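Local coordinates for protein sialidase B (Streptococcus pneumoniae serotype 4, PDB 4XJW) that cleaves terminal sialic acid residues linked alpha-(2->3), alpha-(2->6) or alpha-(2->8) from oligosaccharides, glycoproteins and glycolipids, as an exo-acting sialidase, at residues 96-107 against 184-192; 226-234 against 633-643. The protein carries 1 engineered substitution. All blocks are in the same frame, centred on the assembly; numbering follows the deposited sequence.

How the contacts relate
Contact 1 comes first along the chain and closes before contact 2 opens. It lies in the N-terminal, concanavalin-like domain, where the hairpin around 98-103 meets the linker that runs from helix 179-182 toward the propeller strand 205-213. Contact 2 joins two loops of the catalytic beta-propeller, one after strand 219-226 and one before strand 647-652, nearly 400 residues apart in sequence. The centres are about 25 Å apart and the nearest atoms about 9 Å, so the two do not touch. Strand 647-652 links them: F191 packs on it, and the 633-643 loop leads into it. Contact 1 thus sits where the two domains meet, contact 2 beside the active site.

Contact 1 of 2, residues 96-107 against 184-192; sequences WGKHKGQAVENT and TIPLSNPFQ
P190 is wedged between two aromatic rings, W96 and H99, where a beta-hairpin of the N-terminal concanavalin-like domain receives the linker leading to the propeller. Its CG lies over one face of the W96 five-membered ring, 3.7 Å from the centroid and 20° off the normal. Its CB makes the matching CH-pi contact over a face of H99, while CG of K100 covers the opposite face of that imidazole. A proline suits the place because its compact ring presents two adjacent methylenes to two differently turned aromatics. V104 adds an aliphatic contact, its CG1 3.9 Å from P190 CD.

F191 follows, its ring almost parallel to the W96 five-membered ring (6°) but slid so far that the two scarcely overlap. Its CG stands between backbone N and carbonyl carbon (chi1 69°), which brings CD1 within 3.2 Å of W96 NE1. That indole N-H is bonded to Q648 of strand 647-652, which F191 also touches, so the pair ties the hairpin to the propeller.

At the other end T107 meets L187 through carbon: T107 CB is 3.8 Å from L187 CD2, while its OG1 bonds K37. Between these ends water does most of the polar joining. One molecule accepts from S188 N at 2.8 Å and also bonds T107 OG1; another accepts from E105 N and donates to S188 O. This suits two backbones that face each other without pairing directly.

Behind the first shell, a type I' turn from H99 to Q102 closes the hairpin, with K100 and G101 both at positive phi, which glycine tolerates well. The side-chain amide of N106 holds the backbone of W96 by both its N-H and its C=O: W96 N donates to N106 OD1, and N106 ND2 donates to W96 O at 3.0 Å.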
loop_
_atom_site.group_PDB
_atom_site.type_symbol
_atom_site.label_atom_id
_atom_site.label_comp_id
_atom_site.label_asym_id
_atom_site.label_seq_id
_atom_site.Cartn_x
_atom_site.Cartn_y
_atom_site.Cartn_z
ATOM N N TRP A 96 1.945 6.195 -15.593
ATOM C CA TRP A 96 0.866 5.380 -16.135
ATOM C C TRP A 96 1.109 5.118 -17.611
ATOM O O TRP A 96 1.774 5.914 -18.292
ATOM C CB TRP A 96 -0.465 6.107 -15.957
ATOM C CG TRP A 96 -1.138 5.769 -14.655
ATOM C CD1 TRP A 96 -0.864 6.306 -13.423
ATOM C CD2 TRP A 96 -2.184 4.805 -14.452
ATOM N NE1 TRP A 96 -1.690 5.735 -12.468
ATOM C CE2 TRP A 96 -2.503 4.810 -13.076
ATOM C CE3 TRP A 96 -2.871 3.925 -15.298
ATOM C CZ2 TRP A 96 -3.484 3.972 -12.529
ATOM C CZ3 TRP A 96 -3.851 3.106 -14.757
ATOM C CH2 TRP A 96 -4.146 3.134 -13.384
ATOM N N GLY A 97 0.575 4.010 -18.112
ATOM C CA GLY A 97 0.740 3.648 -19.513
ATOM C C GLY A 97 -0.566 3.740 -20.283
ATOM O O GLY A 97 -0.702 4.551 -21.216
ATOM N N LYS A 98 -1.537 2.919 -19.872
ATOM C CA LYS A 98 -2.854 2.858 -20.510
ATOM C C LYS A 98 -3.959 2.768 -19.465
ATOM O O LYS A 98 -3.737 2.295 -18.352
ATOM C CB LYS A 98 -2.968 1.629 -21.422
ATOM C CG LYS A 98 -2.135 1.684 -22.693
ATOM C CD LYS A 98 -2.392 0.476 -23.601
ATOM C CE LYS A 98 -3.658 0.657 -24.441
ATOM N NZ LYS A 98 -4.143 -0.636 -25.007
ATOM N N HIS A 99 -5.157 3.205 -19.850
ATOM C CA HIS A 99 -6.338 3.154 -18.996
ATOM C C HIS A 99 -7.541 3.105 -19.929
ATOM O O HIS A 99 -7.631 3.909 -20.858
ATOM C CB HIS A 99 -6.377 4.395 -18.095
ATOM C CG HIS A 99 -7.576 4.477 -17.199
ATOM N ND1 HIS A 99 -7.829 3.565 -16.197
ATOM C CD2 HIS A 99 -8.565 5.397 -17.129
ATOM C CE1 HIS A 99 -8.942 3.903 -15.568
ATOM N NE2 HIS A 99 -9.406 5.012 -16.114
ATOM N N LYS A 100 -8.425 2.133 -19.708
ATOM C CA LYS A 100 -9.647 1.978 -20.505
ATOM C C LYS A 100 -9.384 1.963 -22.012
ATOM O O LYS A 100 -10.123 2.578 -22.792
ATOM C CB LYS A 100 -10.657 3.063 -20.154
ATOM C CG LYS A 100 -11.195 2.955 -18.739
ATOM C CD LYS A 100 -12.125 4.111 -18.426
ATOM C CE LYS A 100 -12.694 3.968 -17.033
ATOM N NZ LYS A 100 -13.676 5.047 -16.720
ATOM N N GLY A 101 -8.317 1.273 -22.400
ATOM C CA GLY A 101 -7.978 1.087 -23.802
ATOM C C GLY A 101 -7.345 2.276 -24.503
ATOM O O GLY A 101 -7.256 2.290 -25.733
ATOM N N GLN A 102 -6.898 3.271 -23.740
ATOM C CA GLN A 102 -6.278 4.459 -24.323
ATOM C C GLN A 102 -4.988 4.799 -23.593
ATOM O O GLN A 102 -4.909 4.668 -22.374
ATOM C CB GLN A 102 -7.216 5.675 -24.252
ATOM C CG GLN A 102 -8.509 5.555 -25.051
ATOM C CD GLN A 102 -9.318 6.844 -25.046
ATOM O OE1 GLN A 102 -10.257 6.998 -24.264
ATOM N NE2 GLN A 102 -8.956 7.778 -25.920
ATOM N N ALA A 103 -3.979 5.247 -24.333
ATOM C CA ALA A 103 -2.759 5.744 -23.707
ATOM C C ALA A 103 -3.064 6.914 -22.769
ATOM O O ALA A 103 -3.837 7.821 -23.110
ATOM C CB ALA A 103 -1.744 6.160 -24.766
ATOM N N VAL A 104 -2.453 6.880 -21.584
ATOM C CA VAL A 104 -2.625 7.926 -20.579
ATOM C C VAL A 104 -1.722 9.113 -20.854
ATOM O O VAL A 104 -0.548 8.944 -21.175
ATOM C CB VAL A 104 -2.326 7.384 -19.164
ATOM C CG1 VAL A 104 -2.191 8.527 -18.138
ATOM C CG2 VAL A 104 -3.405 6.396 -18.740
ATOM N N GLU A 105 -2.271 10.317 -20.728
ATOM C CA GLU A 105 -1.456 11.513 -20.809
ATOM C C GLU A 105 -0.855 11.786 -19.445
ATOM O O GLU A 105 -1.536 12.282 -18.553
ATOM C CB GLU A 105 -2.274 12.718 -21.270
ATOM C CG GLU A 105 -1.452 14.003 -21.250
ATOM C CD GLU A 105 -2.104 15.132 -22.024
ATOM O OE1 GLU A 105 -2.580 16.091 -21.386
ATOM O OE2 GLU A 105 -2.124 15.058 -23.271
ATOM N N ASN A 106 0.417 11.436 -19.282
ATOM C CA ASN A 106 1.136 11.757 -18.058
ATOM C C ASN A 106 1.551 13.205 -18.042
ATOM O O ASN A 106 1.924 13.758 -19.080
ATOM C CB ASN A 106 2.400 10.914 -17.928
ATOM C CG ASN A 106 2.112 9.434 -17.855
ATOM O OD1 ASN A 106 1.756 8.905 -16.793
ATOM N ND2 ASN A 106 2.253 8.755 -18.983
ATOM N N THR A 107 1.491 13.817 -16.867
ATOM C CA THR A 107 1.884 15.213 -16.728
ATOM C C THR A 107 3.142 15.268 -15.882
ATOM O O THR A 107 3.112 14.985 -14.676
ATOM C CB THR A 107 0.775 16.070 -16.075
ATOM O OG1 THR A 107 -0.440 15.950 -16.830
ATOM C CG2 THR A 107 1.182 17.555 -16.022
ATOM N N THR A 184 -1.171 24.004 -9.665
ATOM C CA THR A 184 -2.180 24.620 -10.531
ATOM C C THR A 184 -2.128 24.099 -11.964
ATOM O O THR A 184 -2.999 24.415 -12.775
ATOM C CB THR A 184 -2.021 26.153 -10.588
ATOM O OG1 THR A 184 -0.891 26.493 -11.406
ATOM C CG2 THR A 184 -1.846 26.725 -9.196
ATOM N N ILE A 185 -1.103 23.312 -12.285
ATOM C CA ILE A 185 -0.989 22.775 -13.633
ATOM C C ILE A 185 -2.042 21.693 -13.829
ATOM O O ILE A 185 -2.090 20.721 -13.071
ATOM C CB ILE A 185 0.411 22.218 -13.914
ATOM C CG1 ILE A 185 1.446 23.343 -13.835
ATOM C CG2 ILE A 185 0.445 21.532 -15.277
ATOM C CD1 ILE A 185 2.884 22.878 -13.877
ATOM N N PRO A 186 -2.907 21.865 -14.839
ATOM C CA PRO A 186 -3.996 20.900 -15.018
ATOM C C PRO A 186 -3.477 19.497 -15.337
ATOM O O PRO A 186 -2.524 19.344 -16.102
ATOM C CB PRO A 186 -4.816 21.484 -16.176
ATOM C CG PRO A 186 -3.967 22.549 -16.799
ATOM C CD PRO A 186 -2.989 23.007 -15.769
ATOM N N LEU A 187 -4.091 18.497 -14.711
ATOM C CA LEU A 187 -3.688 17.107 -14.865
ATOM C C LEU A 187 -4.679 16.334 -15.725
ATOM O O LEU A 187 -5.807 16.783 -15.949
ATOM C CB LEU A 187 -3.571 16.439 -13.492
ATOM C CG LEU A 187 -2.612 17.102 -12.502
ATOM C CD1 LEU A 187 -2.744 16.499 -11.129
ATOM C CD2 LEU A 187 -1.164 16.965 -12.979
ATOM N N SER A 188 -4.264 15.159 -16.184
ATOM C CA SER A 188 -5.142 14.279 -16.949
ATOM C C SER A 188 -5.036 12.883 -16.362
ATOM O O SER A 188 -4.865 11.905 -17.093
ATOM C CB SER A 188 -4.725 14.258 -18.420
ATOM O OG SER A 188 -4.674 15.571 -18.957
ATOM N N ASN A 189 -5.125 12.804 -15.034
ATOM C CA ASN A 189 -4.900 11.550 -14.330
ATOM C C ASN A 189 -6.050 10.562 -14.475
ATOM O O ASN A 189 -7.223 10.946 -14.404
ATOM C CB ASN A 189 -4.673 11.797 -12.837
ATOM C CG ASN A 189 -3.361 12.477 -12.543
ATOM O OD1 ASN A 189 -2.514 12.646 -13.416
ATOM N ND2 ASN A 189 -3.185 12.870 -11.297
ATOM N N PRO A 190 -5.726 9.271 -14.632
ATOM C CA PRO A 190 -6.754 8.225 -14.689
ATOM C C PRO A 190 -7.139 7.706 -13.306
ATOM O O PRO A 190 -8.024 6.847 -13.196
ATOM C CB PRO A 190 -6.055 7.112 -15.467
ATOM C CG PRO A 190 -4.611 7.255 -15.064
ATOM C CD PRO A 190 -4.383 8.739 -14.929
ATOM N N PHE A 191 -6.496 8.234 -12.268
ATOM C CA PHE A 191 -6.649 7.732 -10.905
ATOM C C PHE A 191 -6.829 8.908 -9.938
ATOM O O PHE A 191 -6.590 10.069 -10.291
ATOM C CB PHE A 191 -5.371 6.978 -10.493
ATOM C CG PHE A 191 -4.180 7.898 -10.318
ATOM C CD1 PHE A 191 -3.392 8.247 -11.408
ATOM C CD2 PHE A 191 -3.870 8.431 -9.068
ATOM C CE1 PHE A 191 -2.309 9.112 -11.258
ATOM C CE2 PHE A 191 -2.805 9.309 -8.903
ATOM C CZ PHE A 191 -2.013 9.642 -10.009
ATOM N N GLN A 192 -7.216 8.598 -8.704
ATOM C CA GLN A 192 -7.162 9.575 -7.631
ATOM C C GLN A 192 -6.509 8.985 -6.391
ATOM O O GLN A 192 -6.269 7.771 -6.305
ATOM C CB GLN A 192 -8.559 10.105 -7.314
ATOM C CG GLN A 192 -9.558 9.026 -6.997
ATOM C CD GLN A 192 -11.004 9.486 -7.218
ATOM O OE1 GLN A 192 -11.659 9.116 -8.204
ATOM N NE2 GLN A 192 -11.506 10.278 -6.288
HETATM O O HOH W 1 -1.905 13.622 -16.036
HETATM O O HOH W 2 -4.929 10.656 -19.723
#

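Contact 2 of 2, residues 226-234 against 633-643; sequences RYGGTHDSK and YDSWSRNELHL. With DMS (dimethyl sulfoxide), chain C.
T230 and H642 grip each other through two hydrogen bonds. T230 N donates to H642 ND1 at 2.9 Å, near the imidazole plane, and H642 N returns a bond to T230 OG1, also 2.9 Å. The threonine hydroxyl sits between backbone N and carbonyl carbon (chi1 51°), which turns it to the H642 amide and leaves CG2 against the H642 backbone, 3.6 Å from its N. Since ND1 accepts here, the H642 proton probably rides on NE2, which bonds K277 O. G229 CA lies 3.3 Å from H642 ND1, and glycine suits this close approach.

H231 adds a T-shaped stack: the CE1 edge of H642 meets the H231 face, with the planes at 87°. Both loops belong to the catalytic beta-propeller of this family 33 sialidase and lie beside its active site. D232 is the probable proton acceptor; one guanidinium nitrogen, R226 NH1, holds both its OD1, by a 2.8 Å salt bridge, and T230 O. R226 NH2 donates to the dimethyl sulfoxide O at 3.1 Å; this molecule, probably from the crystallisation liquor, lies next to the D232 carboxylate.

At the H231 edge, water bonds ND1 and, weakly, R638 NH1; N278 takes R638 NH2.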
loop_
_atom_site.group_PDB
_atom_site.type_symbol
_atom_site.label_atom_id
_atom_site.label_comp_id
_atom_site.label_asym_id
_atom_site.label_seq_id
_atom_site.Cartn_x
_atom_site.Cartn_y
_atom_site.Cartn_z
ATOM N N ARG A 226 1.885 3.431 7.024
ATOM C CA ARG A 226 3.186 2.892 7.399
ATOM C C ARG A 226 4.209 4.013 7.541
ATOM O O ARG A 226 4.459 4.781 6.598
ATOM C CB ARG A 226 3.630 1.825 6.392
ATOM C CG ARG A 226 2.678 0.625 6.307
ATOM C CD ARG A 226 3.394 -0.633 5.838
ATOM N NE ARG A 226 2.512 -1.796 5.901
ATOM C CZ ARG A 226 2.864 -3.018 5.524
ATOM N NH1 ARG A 226 4.087 -3.238 5.048
ATOM N NH2 ARG A 226 1.995 -4.013 5.628
ATOM N N TYR A 227 4.794 4.116 8.732
ATOM C CA TYR A 227 5.637 5.269 9.045
ATOM C C TYR A 227 7.116 5.055 8.734
ATOM O O TYR A 227 7.777 5.989 8.282
ATOM C CB TYR A 227 5.426 5.720 10.502
ATOM C CG TYR A 227 4.020 6.202 10.741
ATOM C CD1 TYR A 227 2.990 5.295 10.998
ATOM C CD2 TYR A 227 3.710 7.559 10.667
ATOM C CE1 TYR A 227 1.685 5.729 11.186
ATOM C CE2 TYR A 227 2.395 8.007 10.854
ATOM C CZ TYR A 227 1.399 7.080 11.117
ATOM O OH TYR A 227 0.098 7.491 11.308
ATOM N N GLY A 228 7.602 3.837 8.975
ATOM C CA GLY A 228 9.013 3.497 8.825
ATOM C C GLY A 228 9.309 2.903 7.461
ATOM O O GLY A 228 9.749 1.747 7.336
ATOM N N GLY A 229 9.079 3.694 6.418
ATOM C CA GLY A 229 9.151 3.171 5.066
ATOM C C GLY A 229 7.998 2.206 4.829
ATOM O O GLY A 229 7.030 2.190 5.591
ATOM N N THR A 230 8.108 1.379 3.795
ATOM C CA THR A 230 7.038 0.443 3.437
ATOM C C THR A 230 7.131 -0.918 4.126
ATOM O O THR A 230 6.277 -1.776 3.899
ATOM C CB THR A 230 6.943 0.255 1.921
ATOM O OG1 THR A 230 8.243 -0.060 1.398
ATOM C CG2 THR A 230 6.414 1.513 1.250
ATOM N N HIS A 231 8.153 -1.112 4.969
ATOM C CA HIS A 231 8.386 -2.408 5.619
ATOM C C HIS A 231 7.179 -2.945 6.399
ATOM O O HIS A 231 6.465 -2.185 7.071
ATOM C CB HIS A 231 9.547 -2.328 6.611
ATOM C CG HIS A 231 10.865 -1.977 6.004
ATOM N ND1 HIS A 231 11.377 -2.612 4.892
ATOM C CD2 HIS A 231 11.800 -1.069 6.381
ATOM C CE1 HIS A 231 12.564 -2.105 4.602
ATOM N NE2 HIS A 231 12.842 -1.169 5.496
ATOM N N ASP A 232 6.970 -4.258 6.333
ATOM C CA ASP A 232 6.035 -4.909 7.239
ATOM C C ASP A 232 6.555 -4.765 8.673
ATOM O O ASP A 232 7.731 -4.443 8.886
ATOM C CB ASP A 232 5.921 -6.416 6.971
ATOM C CG ASP A 232 5.358 -6.762 5.604
ATOM O OD1 ASP A 232 4.933 -5.869 4.856
ATOM O OD2 ASP A 232 5.371 -7.976 5.276
ATOM N N SER A 233 5.704 -5.056 9.648
ATOM C CA SER A 233 6.126 -5.162 11.047
ATOM C C SER A 233 7.340 -6.101 11.169
ATOM O O SER A 233 7.421 -7.062 10.408
ATOM C CB SER A 233 4.976 -5.699 11.892
ATOM O OG SER A 233 3.847 -4.845 11.803
ATOM N N LYS A 234 8.280 -5.858 12.096
ATOM C CA LYS A 234 8.244 -4.786 13.089
ATOM C C LYS A 234 8.402 -3.411 12.434
ATOM O O LYS A 234 9.211 -3.228 11.523
ATOM C CB LYS A 234 9.372 -5.007 14.115
ATOM C CG LYS A 234 10.770 -5.028 13.493
ATOM C CD LYS A 234 11.866 -5.417 14.483
ATOM C CE LYS A 234 13.219 -5.427 13.777
ATOM N NZ LYS A 234 14.387 -5.420 14.702
ATOM N N TYR A 633 2.729 -0.620 -7.762
ATOM C CA TYR A 633 4.172 -0.834 -7.783
ATOM C C TYR A 633 4.432 -2.273 -7.446
ATOM O O TYR A 633 3.525 -3.014 -7.048
ATOM C CB TYR A 633 4.910 0.107 -6.814
ATOM C CG TYR A 633 4.924 -0.300 -5.350
ATOM C CD1 TYR A 633 3.761 -0.290 -4.580
ATOM C CD2 TYR A 633 6.103 -0.693 -4.743
ATOM C CE1 TYR A 633 3.790 -0.657 -3.230
ATOM C CE2 TYR A 633 6.154 -1.049 -3.409
ATOM C CZ TYR A 633 4.999 -1.025 -2.647
ATOM O OH TYR A 633 5.069 -1.389 -1.315
ATOM N N ASP A 634 5.672 -2.690 -7.630
ATOM C CA ASP A 634 6.012 -4.052 -7.288
ATOM C C ASP A 634 6.446 -4.100 -5.826
ATOM O O ASP A 634 7.576 -3.743 -5.479
ATOM C CB ASP A 634 7.097 -4.570 -8.217
ATOM C CG ASP A 634 7.346 -6.047 -8.029
ATOM O OD1 ASP A 634 7.276 -6.512 -6.873
ATOM O OD2 ASP A 634 7.616 -6.734 -9.038
ATOM N N SER A 635 5.525 -4.523 -4.967
ATOM C CA SER A 635 5.742 -4.482 -3.523
ATOM C C SER A 635 6.608 -5.645 -3.023
ATOM O O SER A 635 6.864 -5.759 -1.821
ATOM C CB SER A 635 4.398 -4.434 -2.781
ATOM O OG SER A 635 3.731 -5.683 -2.872
ATOM N N TRP A 636 7.061 -6.499 -3.937
ATOM C CA TRP A 636 8.028 -7.528 -3.584
ATOM C C TRP A 636 9.440 -7.044 -3.883
ATOM O O TRP A 636 10.383 -7.373 -3.163
ATOM C CB TRP A 636 7.749 -8.824 -4.350
ATOM C CG TRP A 636 8.539 -10.009 -3.831
ATOM C CD1 TRP A 636 9.723 -10.491 -4.309
ATOM C CD2 TRP A 636 8.169 -10.854 -2.745
ATOM N NE1 TRP A 636 10.111 -11.589 -3.581
ATOM C CE2 TRP A 636 9.174 -11.832 -2.612
ATOM C CE3 TRP A 636 7.084 -10.883 -1.869
ATOM C CZ2 TRP A 636 9.126 -12.826 -1.632
ATOM C CZ3 TRP A 636 7.037 -11.871 -0.896
ATOM C CH2 TRP A 636 8.055 -12.830 -0.786
ATOM N N SER A 637 9.590 -6.271 -4.953
ATOM C CA SER A 637 10.930 -5.887 -5.407
ATOM C C SER A 637 11.720 -5.085 -4.377
ATOM O O SER A 637 11.227 -4.106 -3.832
ATOM C CB SER A 637 10.845 -5.075 -6.701
ATOM O OG SER A 637 12.115 -4.514 -7.007
ATOM N N ARG A 638 12.970 -5.483 -4.140
ATOM C CA ARG A 638 13.836 -4.722 -3.232
ATOM C C ARG A 638 14.365 -3.436 -3.872
ATOM O O ARG A 638 15.104 -2.684 -3.235
ATOM C CB ARG A 638 15.008 -5.597 -2.737
ATOM C CG ARG A 638 14.602 -6.755 -1.834
ATOM C CD ARG A 638 13.437 -6.471 -0.880
ATOM N NE ARG A 638 13.837 -5.854 0.391
ATOM C CZ ARG A 638 13.041 -5.740 1.459
ATOM N NH1 ARG A 638 11.796 -6.195 1.418
ATOM N NH2 ARG A 638 13.485 -5.166 2.573
ATOM N N ASN A 639 13.986 -3.180 -5.124
ATOM C CA ASN A 639 14.302 -1.915 -5.785
ATOM C C ASN A 639 13.187 -0.884 -5.668
ATOM O O ASN A 639 13.373 0.265 -6.061
ATOM C CB ASN A 639 14.619 -2.128 -7.266
ATOM C CG ASN A 639 15.386 -0.953 -7.870
ATOM O OD1 ASN A 639 16.486 -0.625 -7.416
ATOM N ND2 ASN A 639 14.820 -0.323 -8.897
ATOM N N GLU A 640 12.030 -1.295 -5.158
ATOM C CA GLU A 640 10.870 -0.394 -5.135
ATOM C C GLU A 640 10.310 -0.164 -3.733
ATOM O O GLU A 640 9.135 0.143 -3.580
ATOM C CB GLU A 640 9.792 -0.882 -6.122
ATOM C CG GLU A 640 10.332 -1.044 -7.548
ATOM C CD GLU A 640 9.286 -1.092 -8.641
ATOM O OE1 GLU A 640 8.062 -1.017 -8.334
ATOM O OE2 GLU A 640 9.696 -1.189 -9.823
ATOM N N LEU A 641 11.159 -0.333 -2.718
ATOM C CA LEU A 641 10.802 -0.037 -1.331
ATOM C C LEU A 641 10.609 1.457 -1.158
ATOM O O LEU A 641 11.220 2.260 -1.869
ATOM C CB LEU A 641 11.924 -0.475 -0.391
ATOM C CG LEU A 641 12.298 -1.951 -0.476
ATOM C CD1 LEU A 641 13.515 -2.186 0.383
ATOM C CD2 LEU A 641 11.150 -2.801 0.016
ATOM N N HIS A 642 9.734 1.833 -0.230
ATOM C CA HIS A 642 9.669 3.214 0.265
ATOM C C HIS A 642 9.295 4.237 -0.808
ATOM O O HIS A 642 9.969 5.273 -0.964
ATOM C CB HIS A 642 10.991 3.614 0.947
ATOM C CG HIS A 642 11.563 2.536 1.822
ATOM N ND1 HIS A 642 10.774 1.724 2.611
ATOM C CD2 HIS A 642 12.835 2.101 1.974
ATOM C CE1 HIS A 642 11.547 0.846 3.234
ATOM N NE2 HIS A 642 12.803 1.062 2.879
ATOM N N LEU A 643 8.213 3.947 -1.528
ATOM C CA LEU A 643 7.674 4.865 -2.525
ATOM C C LEU A 643 6.424 5.500 -1.967
ATOM O O LEU A 643 5.594 4.801 -1.377
ATOM C CB LEU A 643 7.316 4.135 -3.821
ATOM C CG LEU A 643 8.397 3.254 -4.455
ATOM C CD1 LEU A 643 7.850 2.507 -5.663
ATOM C CD2 LEU A 643 9.622 4.059 -4.833
HETATM S S DMS C . 1.300 -8.062 4.081
HETATM O O DMS C . 1.267 -6.956 5.098
HETATM C C1 DMS C . 2.509 -7.608 2.805
HETATM C C2 DMS C . 2.217 -9.435 4.833
HETATM O O HOH W 3 10.237 -4.320 3.080
#